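Local coordinates for mandelate racemase/muconate lactonizing enzyme (Polaromonas sp., PDB 2OG9), which probably catalyses racemisation of mandelate or a related acid, as a member of the enolase superfamily, at residues A[161-171]-A[196-204]; A[318-326]-A[355-365]. All blocks are in the same frame, centred on the assembly; numbering follows the deposited sequence.

Interaction 1. Residues A[161-171]-A[196-204]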
loop_
_atom_site.group_PDB
_atom_site.type_symbol
_atom_site.label_atom_id
_atom_site.label_comp_id
_atom_site.label_asym_id
_atom_site.label_seq_id
_atom_site.Cartn_x
_atom_site.Cartn_y
_atom_site.Cartn_z
ATOM N N THR A 161 47.333 -1.777 1.528
ATOM C CA THR A 161 48.221 -2.261 0.473
ATOM C C THR A 161 48.551 -1.142 -0.516
ATOM O O THR A 161 47.653 -0.560 -1.126
ATOM C CB THR A 161 47.582 -3.428 -0.317
ATOM O OG1 THR A 161 47.368 -4.544 0.555
ATOM C CG2 THR A 161 48.494 -3.855 -1.465
ATOM N N PRO A 162 49.845 -0.820 -0.678
ATOM C CA PRO A 162 50.255 0.236 -1.609
ATOM C C PRO A 162 49.709 -0.024 -3.011
ATOM O O PRO A 162 49.861 -1.120 -3.554
ATOM C CB PRO A 162 51.779 0.169 -1.554
ATOM C CG PRO A 162 52.029 -0.227 -0.134
ATOM C CD PRO A 162 51.005 -1.328 0.076
ATOM N N ILE A 163 49.078 0.993 -3.587
ATOM C CA ILE A 163 48.483 0.902 -4.913
ATOM C C ILE A 163 49.294 0.097 -5.929
ATOM O O ILE A 163 48.789 -0.866 -6.506
ATOM C CB ILE A 163 48.239 2.306 -5.496
ATOM C CG1 ILE A 163 47.446 3.152 -4.496
ATOM C CG2 ILE A 163 47.470 2.199 -6.805
ATOM C CD1 ILE A 163 47.294 4.611 -4.906
ATOM N N ASP A 164 50.545 0.494 -6.147
ATOM C CA ASP A 164 51.402 -0.186 -7.116
ATOM C C ASP A 164 51.584 -1.683 -6.861
ATOM O O ASP A 164 51.735 -2.462 -7.805
ATOM C CB ASP A 164 52.763 0.517 -7.194
ATOM C CG ASP A 164 52.694 1.836 -7.957
ATOM O OD1 ASP A 164 52.335 1.814 -9.156
ATOM O OD2 ASP A 164 52.995 2.896 -7.364
ATOM N N GLN A 165 51.570 -2.089 -5.594
ATOM C CA GLN A 165 51.706 -3.502 -5.252
ATOM C C GLN A 165 50.418 -4.235 -5.613
ATOM O O GLN A 165 50.441 -5.300 -6.235
ATOM C CB GLN A 165 51.969 -3.675 -3.755
ATOM C CG GLN A 165 53.378 -3.334 -3.311
ATOM C CD GLN A 165 53.605 -3.647 -1.845
ATOM O OE1 GLN A 165 53.299 -4.747 -1.378
ATOM N NE2 GLN A 165 54.148 -2.682 -1.110
ATOM N N LEU A 166 49.292 -3.655 -5.208
ATOM C CA LEU A 166 47.989 -4.238 -5.483
ATOM C C LEU A 166 47.780 -4.304 -6.994
ATOM O O LEU A 166 47.078 -5.182 -7.494
ATOM C CB LEU A 166 46.897 -3.393 -4.817
ATOM C CG LEU A 166 45.455 -3.912 -4.801
ATOM C CD1 LEU A 166 44.669 -3.178 -3.727
ATOM C CD2 LEU A 166 44.814 -3.725 -6.167
HETATM N N MSE A 167 48.408 -3.379 -7.716
HETATM C CA MSE A 167 48.298 -3.332 -9.171
HETATM C C MSE A 167 48.998 -4.499 -9.859
HETATM O O MSE A 167 48.474 -5.057 -10.826
HETATM C CB MSE A 167 48.859 -2.010 -9.696
HETATM C CG MSE A 167 47.932 -0.832 -9.466
HETATM SE SE MSE A 167 48.767 0.858 -9.842
HETATM C CE MSE A 167 48.536 0.927 -11.748
ATOM N N VAL A 168 50.179 -4.866 -9.370
ATOM C CA VAL A 168 50.920 -5.981 -9.952
ATOM C C VAL A 168 50.331 -7.304 -9.461
ATOM O O VAL A 168 50.385 -8.315 -10.163
ATOM C CB VAL A 168 52.438 -5.914 -9.602
ATOM C CG1 VAL A 168 53.062 -4.674 -10.230
ATOM C CG2 VAL A 168 52.637 -5.897 -8.097
ATOM N N ASN A 169 49.765 -7.289 -8.256
ATOM C CA ASN A 169 49.139 -8.477 -7.676
ATOM C C ASN A 169 47.862 -8.808 -8.455
ATOM O O ASN A 169 47.600 -9.965 -8.791
ATOM C CB ASN A 169 48.786 -8.227 -6.205
ATOM C CG ASN A 169 49.989 -8.342 -5.282
ATOM O OD1 ASN A 169 51.109 -7.984 -5.647
ATOM N ND2 ASN A 169 49.755 -8.831 -4.069
ATOM N N ALA A 170 47.070 -7.777 -8.732
ATOM C CA ALA A 170 45.828 -7.943 -9.471
ATOM C C ALA A 170 46.132 -8.463 -10.869
ATOM O O ALA A 170 45.545 -9.446 -11.315
ATOM C CB ALA A 170 45.088 -6.615 -9.552
ATOM N N SER A 171 47.051 -7.796 -11.560
ATOM C CA SER A 171 47.429 -8.207 -12.904
ATOM C C SER A 171 47.895 -9.663 -12.891
ATOM O O SER A 171 47.693 -10.400 -13.858
ATOM C CB SER A 171 48.535 -7.292 -13.446
ATOM O OG SER A 171 49.605 -7.176 -12.523
ATOM N N ARG A 196 42.766 5.180 -5.799
ATOM C CA ARG A 196 43.198 3.791 -5.870
ATOM C C ARG A 196 42.422 3.003 -6.925
ATOM O O ARG A 196 43.014 2.248 -7.702
ATOM C CB ARG A 196 43.047 3.128 -4.496
ATOM C CG ARG A 196 43.995 3.695 -3.449
ATOM C CD ARG A 196 43.588 3.313 -2.032
ATOM N NE ARG A 196 43.686 1.879 -1.766
ATOM C CZ ARG A 196 44.825 1.196 -1.737
ATOM N NH1 ARG A 196 45.979 1.816 -1.961
ATOM N NH2 ARG A 196 44.815 -0.106 -1.477
ATOM N N VAL A 197 41.103 3.180 -6.955
ATOM C CA VAL A 197 40.268 2.482 -7.929
ATOM C C VAL A 197 40.581 2.974 -9.337
ATOM O O VAL A 197 40.614 2.189 -10.285
ATOM C CB VAL A 197 38.758 2.695 -7.643
ATOM C CG1 VAL A 197 37.921 2.039 -8.735
ATOM C CG2 VAL A 197 38.398 2.107 -6.289
ATOM N N THR A 198 40.810 4.278 -9.472
ATOM C CA THR A 198 41.136 4.857 -10.772
ATOM C C THR A 198 42.451 4.254 -11.249
ATOM O O THR A 198 42.596 3.898 -12.421
ATOM C CB THR A 198 41.291 6.395 -10.688
ATOM O OG1 THR A 198 40.059 6.978 -10.252
ATOM C CG2 THR A 198 41.658 6.973 -12.053
ATOM N N ALA A 199 43.397 4.133 -10.320
ATOM C CA ALA A 199 44.717 3.580 -10.608
ATOM C C ALA A 199 44.634 2.121 -11.042
ATOM O O ALA A 199 45.319 1.703 -11.977
ATOM C CB ALA A 199 45.610 3.707 -9.381
ATOM N N VAL A 200 43.799 1.346 -10.354
ATOM C CA VAL A 200 43.629 -0.064 -10.680
ATOM C C VAL A 200 42.970 -0.204 -12.048
ATOM O O VAL A 200 43.409 -1.001 -12.883
ATOM C CB VAL A 200 42.761 -0.785 -9.622
ATOM C CG1 VAL A 200 42.513 -2.226 -10.037
ATOM C CG2 VAL A 200 43.456 -0.747 -8.273
ATOM N N ARG A 201 41.921 0.578 -12.280
ATOM C CA ARG A 201 41.212 0.533 -13.552
ATOM C C ARG A 201 42.117 0.870 -14.733
ATOM O O ARG A 201 42.053 0.214 -15.774
ATOM C CB ARG A 201 40.013 1.489 -13.526
ATOM C CG ARG A 201 39.407 1.785 -14.898
ATOM C CD ARG A 201 39.020 0.518 -15.656
ATOM N NE ARG A 201 37.951 -0.237 -15.005
ATOM C CZ ARG A 201 36.686 0.163 -14.929
ATOM N NH1 ARG A 201 36.319 1.321 -15.465
ATOM N NH2 ARG A 201 35.782 -0.603 -14.326
ATOM N N LYS A 202 42.962 1.886 -14.578
ATOM C CA LYS A 202 43.855 2.274 -15.666
ATOM C C LYS A 202 44.900 1.199 -15.935
ATOM O O LYS A 202 45.302 0.988 -17.079
ATOM C CB LYS A 202 44.560 3.598 -15.352
ATOM C CG LYS A 202 45.432 4.090 -16.504
ATOM C CD LYS A 202 46.129 5.407 -16.194
ATOM C CE LYS A 202 47.008 5.839 -17.366
ATOM N NZ LYS A 202 47.747 7.108 -17.096
ATOM N N HIS A 203 45.330 0.515 -14.879
ATOM C CA HIS A 203 46.334 -0.535 -15.004
ATOM C C HIS A 203 45.813 -1.804 -15.680
ATOM O O HIS A 203 46.396 -2.282 -16.654
ATOM C CB HIS A 203 46.885 -0.894 -13.625
ATOM C CG HIS A 203 48.025 -1.864 -13.662
ATOM N ND1 HIS A 203 49.177 -1.632 -14.383
ATOM C CD2 HIS A 203 48.196 -3.063 -13.056
ATOM C CE1 HIS A 203 50.009 -2.645 -14.217
ATOM N NE2 HIS A 203 49.438 -3.527 -13.416
ATOM N N LEU A 204 44.714 -2.346 -15.161
ATOM C CA LEU A 204 44.138 -3.571 -15.706
ATOM C C LEU A 204 43.386 -3.375 -17.014
ATOM O O LEU A 204 43.381 -4.259 -17.871
ATOM C CB LEU A 204 43.205 -4.212 -14.678
ATOM C CG LEU A 204 43.859 -4.593 -13.348
ATOM C CD1 LEU A 204 42.816 -5.197 -12.423
ATOM C CD2 LEU A 204 44.995 -5.576 -13.595
#
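R196 reaches across to T161 and fastens the start of helix 163-175 to helix 190-204, two neighbouring outer helices of the TIM barrel. The axes of 163-171 and 196-204 approach to 9.8 Å at 38°, and the helices run broadly the same way because both belong to successive β/α units with strand 181-184 between them. The R196 chain bends at chi3 (66°), bringing its guanidinium edge-on to the T161 carbonyl. NH2 and NH1 both donate to T161 O, at 2.9 and 3.0 Å, and O lies close to the guanidinium plane. The NH2 bond is in the carbonyl plane, whereas NH1 is tilted from it. The I163 side chain crosses the arginine obliquely, CG1 beside NH1 and CD1 against CG. One turn on, the methyl of A199 meets I163 CG2 at 3.5 Å. V200 CG2 lies 3.9 Å from L166 CD2; both side chains also rest on L183 of strand 181-184, tying the helix pair to the barrel wall. At H203, CG stands anti to the backbone N, which carries the ring over to M167, here a selenomethionine. SE lies 5.2 Å from the ring centroid of H203 and 28° off its normal, an oblique Met-aromatic contact, while M167 O meets the ring edge at CD2, 3.0 Å away. L204 closes the row with its two methyls divided between neighbours: CD1 lies against A170 CB, and CD2 sits 3.6 Å from the backbone N of S171.

Interaction 2. Residues A[318-326]-A[355-365]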
loop_
_atom_site.group_PDB
_atom_site.type_symbol
_atom_site.label_atom_id
_atom_site.label_comp_id
_atom_site.label_asym_id
_atom_site.label_seq_id
_atom_site.Cartn_x
_atom_site.Cartn_y
_atom_site.Cartn_z
HETATM N N MSE A 318 34.396 -20.828 -0.624
HETATM C CA MSE A 318 34.205 -21.210 -2.018
HETATM C C MSE A 318 34.090 -22.726 -2.179
HETATM O O MSE A 318 33.412 -23.204 -3.089
HETATM C CB MSE A 318 35.369 -20.700 -2.871
HETATM C CG MSE A 318 36.733 -21.217 -2.450
HETATM SE SE MSE A 318 38.075 -20.659 -3.741
HETATM C CE MSE A 318 39.529 -21.868 -3.220
ATOM N N GLU A 319 34.747 -23.474 -1.293
ATOM C CA GLU A 319 34.727 -24.938 -1.350
ATOM C C GLU A 319 33.292 -25.466 -1.294
ATOM O O GLU A 319 32.972 -26.528 -1.845
ATOM C CB GLU A 319 35.552 -25.532 -0.195
ATOM C CG GLU A 319 37.070 -25.302 -0.286
ATOM C CD GLU A 319 37.512 -23.913 0.160
ATOM O OE1 GLU A 319 36.652 -23.113 0.583
ATOM O OE2 GLU A 319 38.727 -23.625 0.092
ATOM N N LEU A 320 32.429 -24.717 -0.616
ATOM C CA LEU A 320 31.021 -25.078 -0.498
ATOM C C LEU A 320 30.167 -24.282 -1.486
ATOM O O LEU A 320 29.333 -24.844 -2.194
ATOM C CB LEU A 320 30.533 -24.806 0.930
ATOM C CG LEU A 320 29.024 -24.844 1.191
ATOM C CD1 LEU A 320 28.457 -26.206 0.838
ATOM C CD2 LEU A 320 28.765 -24.526 2.659
ATOM N N HIS A 321 30.393 -22.976 -1.556
ATOM C CA HIS A 321 29.589 -22.130 -2.433
ATOM C C HIS A 321 29.711 -22.369 -3.931
ATOM O O HIS A 321 28.793 -22.039 -4.680
ATOM C CB HIS A 321 29.839 -20.660 -2.105
ATOM C CG HIS A 321 29.364 -20.273 -0.741
ATOM N ND1 HIS A 321 28.091 -20.556 -0.292
ATOM C CD2 HIS A 321 29.986 -19.634 0.275
ATOM C CE1 HIS A 321 27.951 -20.106 0.942
ATOM N NE2 HIS A 321 29.087 -19.542 1.310
ATOM N N VAL A 322 30.823 -22.938 -4.382
ATOM C CA VAL A 322 30.956 -23.203 -5.809
ATOM C C VAL A 322 29.854 -24.182 -6.227
ATOM O O VAL A 322 29.310 -24.094 -7.334
ATOM C CB VAL A 322 32.355 -23.788 -6.167
ATOM C CG1 VAL A 322 32.598 -25.106 -5.448
ATOM C CG2 VAL A 322 32.450 -23.979 -7.665
ATOM N N HIS A 323 29.514 -25.113 -5.338
ATOM C CA HIS A 323 28.459 -26.082 -5.628
ATOM C C HIS A 323 27.086 -25.418 -5.600
ATOM O O HIS A 323 26.248 -25.656 -6.475
ATOM C CB HIS A 323 28.482 -27.214 -4.602
ATOM C CG HIS A 323 29.656 -28.129 -4.743
ATOM N ND1 HIS A 323 29.747 -29.072 -5.745
ATOM C CD2 HIS A 323 30.802 -28.228 -4.030
ATOM C CE1 HIS A 323 30.898 -29.712 -5.642
ATOM N NE2 HIS A 323 31.558 -29.218 -4.610
ATOM N N LEU A 324 26.853 -24.598 -4.579
ATOM C CA LEU A 324 25.577 -23.915 -4.436
ATOM C C LEU A 324 25.361 -22.910 -5.569
ATOM O O LEU A 324 24.263 -22.810 -6.115
ATOM C CB LEU A 324 25.508 -23.231 -3.065
ATOM C CG LEU A 324 25.580 -24.217 -1.888
ATOM C CD1 LEU A 324 25.680 -23.478 -0.559
ATOM C CD2 LEU A 324 24.346 -25.111 -1.902
ATOM N N ALA A 325 26.414 -22.182 -5.934
ATOM C CA ALA A 325 26.321 -21.210 -7.019
ATOM C C ALA A 325 26.018 -21.898 -8.348
ATOM O O ALA A 325 25.299 -21.357 -9.190
ATOM C CB ALA A 325 27.624 -20.418 -7.129
ATOM N N ALA A 326 26.564 -23.092 -8.541
ATOM C CA ALA A 326 26.336 -23.825 -9.780
ATOM C C ALA A 326 24.855 -24.162 -9.947
ATOM O O ALA A 326 24.361 -24.298 -11.065
ATOM C CB ALA A 326 27.164 -25.109 -9.787
HETATM N N MSE A 355 35.836 -20.517 -11.929
HETATM C CA MSE A 355 36.356 -21.615 -11.126
HETATM C C MSE A 355 35.533 -22.835 -11.494
HETATM O O MSE A 355 34.312 -22.747 -11.640
HETATM C CB MSE A 355 36.265 -21.324 -9.620
HETATM C CG MSE A 355 34.891 -21.025 -9.064
HETATM SE SE MSE A 355 34.942 -21.041 -7.099
HETATM C CE MSE A 355 36.166 -19.549 -6.801
ATOM N N LEU A 356 36.205 -23.968 -11.668
ATOM C CA LEU A 356 35.528 -25.197 -12.049
ATOM C C LEU A 356 34.780 -25.805 -10.876
ATOM O O LEU A 356 35.272 -25.826 -9.749
ATOM C CB LEU A 356 36.534 -26.229 -12.583
ATOM C CG LEU A 356 37.414 -25.838 -13.776
ATOM C CD1 LEU A 356 38.287 -27.029 -14.179
ATOM C CD2 LEU A 356 36.548 -25.401 -14.942
ATOM N N VAL A 357 33.580 -26.293 -11.146
ATOM C CA VAL A 357 32.795 -26.933 -10.109
ATOM C C VAL A 357 33.394 -28.326 -9.962
ATOM O O VAL A 357 33.525 -29.043 -10.945
ATOM C CB VAL A 357 31.323 -27.054 -10.529
ATOM C CG1 VAL A 357 30.547 -27.826 -9.477
ATOM C CG2 VAL A 357 30.727 -25.663 -10.719
ATOM N N PRO A 358 33.803 -28.707 -8.743
ATOM C CA PRO A 358 34.389 -30.033 -8.512
ATOM C C PRO A 358 33.455 -31.134 -9.009
ATOM O O PRO A 358 32.233 -30.986 -8.953
ATOM C CB PRO A 358 34.575 -30.065 -6.998
ATOM C CG PRO A 358 34.872 -28.649 -6.674
ATOM C CD PRO A 358 33.864 -27.890 -7.519
ATOM N N THR A 359 34.027 -32.232 -9.497
ATOM C CA THR A 359 33.224 -33.337 -10.009
ATOM C C THR A 359 33.183 -34.551 -9.085
ATOM O O THR A 359 32.414 -35.481 -9.317
ATOM C CB THR A 359 33.711 -33.797 -11.409
ATOM O OG1 THR A 359 35.092 -34.171 -11.341
ATOM C CG2 THR A 359 33.534 -32.678 -12.427
ATOM N N ARG A 360 33.997 -34.544 -8.035
ATOM C CA ARG A 360 34.009 -35.656 -7.086
ATOM C C ARG A 360 32.719 -35.679 -6.251
ATOM O O ARG A 360 32.016 -34.675 -6.154
ATOM C CB ARG A 360 35.245 -35.557 -6.177
ATOM C CG ARG A 360 35.882 -34.177 -6.128
ATOM C CD ARG A 360 37.282 -34.223 -5.512
ATOM N NE ARG A 360 38.063 -33.035 -5.854
ATOM C CZ ARG A 360 37.824 -31.812 -5.388
ATOM N NH1 ARG A 360 36.825 -31.603 -4.547
ATOM N NH2 ARG A 360 38.576 -30.792 -5.778
ATOM N N PRO A 361 32.385 -36.835 -5.655
ATOM C CA PRO A 361 31.177 -36.993 -4.829
ATOM C C PRO A 361 31.071 -36.036 -3.639
ATOM O O PRO A 361 32.068 -35.752 -2.968
ATOM C CB PRO A 361 31.254 -38.449 -4.382
ATOM C CG PRO A 361 31.934 -39.118 -5.549
ATOM C CD PRO A 361 33.037 -38.139 -5.886
ATOM N N GLY A 362 29.852 -35.556 -3.382
ATOM C CA GLY A 362 29.608 -34.643 -2.274
ATOM C C GLY A 362 30.317 -33.308 -2.397
ATOM O O GLY A 362 30.439 -32.759 -3.494
ATOM N N LEU A 363 30.772 -32.772 -1.267
ATOM C CA LEU A 363 31.496 -31.509 -1.263
ATOM C C LEU A 363 32.860 -31.681 -1.908
ATOM O O LEU A 363 33.444 -30.719 -2.402
ATOM C CB LEU A 363 31.698 -31.002 0.164
ATOM C CG LEU A 363 30.531 -30.308 0.858
ATOM C CD1 LEU A 363 30.993 -29.797 2.220
ATOM C CD2 LEU A 363 30.050 -29.150 -0.003
ATOM N N GLY A 364 33.370 -32.908 -1.886
ATOM C CA GLY A 364 34.674 -33.182 -2.462
ATOM C C GLY A 364 35.798 -32.725 -1.551
ATOM O O GLY A 364 36.859 -32.297 -2.018
ATOM N N LEU A 365 35.571 -32.819 -0.245
ATOM C CA LEU A 365 36.562 -32.396 0.737
ATOM C C LEU A 365 36.878 -33.461 1.784
ATOM O O LEU A 365 35.992 -34.195 2.229
ATOM C CB LEU A 365 36.074 -31.138 1.472
ATOM C CG LEU A 365 35.736 -29.878 0.669
ATOM C CD1 LEU A 365 35.056 -28.877 1.598
ATOM C CD2 LEU A 365 36.998 -29.273 0.053
HETATM O O HOH W 1 34.467 -28.392 -3.101
#
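H323 donates through NE2 to the L363 carbonyl, its imidazole tilted against the acceptor. The bond is long and bent: NE2 to L363 O is 3.3 Å, the angle at the hydrogen is 138°, and the donor stands above the carbonyl plane, off the lone pairs. Water 1 donates to the same L363 O (2.6 Å) and to E319 O (2.7 Å), spanning helix and loop. ND1 of the ring accepts from the backbone N of A139, and the two bonds restrain the ring's rotation; P358 CB lies 3.9 Å from CE1 of H323. With an alanine here, the A139 amide and the L363 carbonyl would probably lose their imidazole partner, and a gap open beside P358. Helix 318-326 joins the last two strands of the enolase-superfamily TIM barrel, 311-312 and 333-335, and is covered here by the chain that leaves strand 354-356. V322 points at this chain, its branches divided: CG1 reaches toward P358 CD at 3.7 Å, and CG2 rests against CA and CG2 of V357. M355, a selenomethionine bent at chi3 (63°), lays SE against V322 CB and turns CE to the SE of M318, also a selenomethionine, at 3.8 Å. Within the type II' turn P361-G364, the methyl L363 CD2 presses tightly on L320 CD1 at 3.5 Å; just after it, L365 crosses E319 at about a right angle.

How the interactions relate
Interaction 1 closes before interaction 2 opens along the chain, and both lie in the enolase C-terminal, TIM-barrel part of the protein. Their centres are 30 Å apart and their nearest atoms about 15 Å, with no direct touch. Interaction 1 pairs two early outer helices over strand 181-184, towards the periphery of the chain. Interaction 2 lies nearer its centre, where helix 318-326 meets the segment following strand 354-356. That strand runs antiparallel to strand 148-152, which leads into the helix 163-175 of interaction 1. One contact thus joins two outer helices near the start of the barrel's sequence, and the other holds the helix before its last strand to the chain after 354-356, near the end.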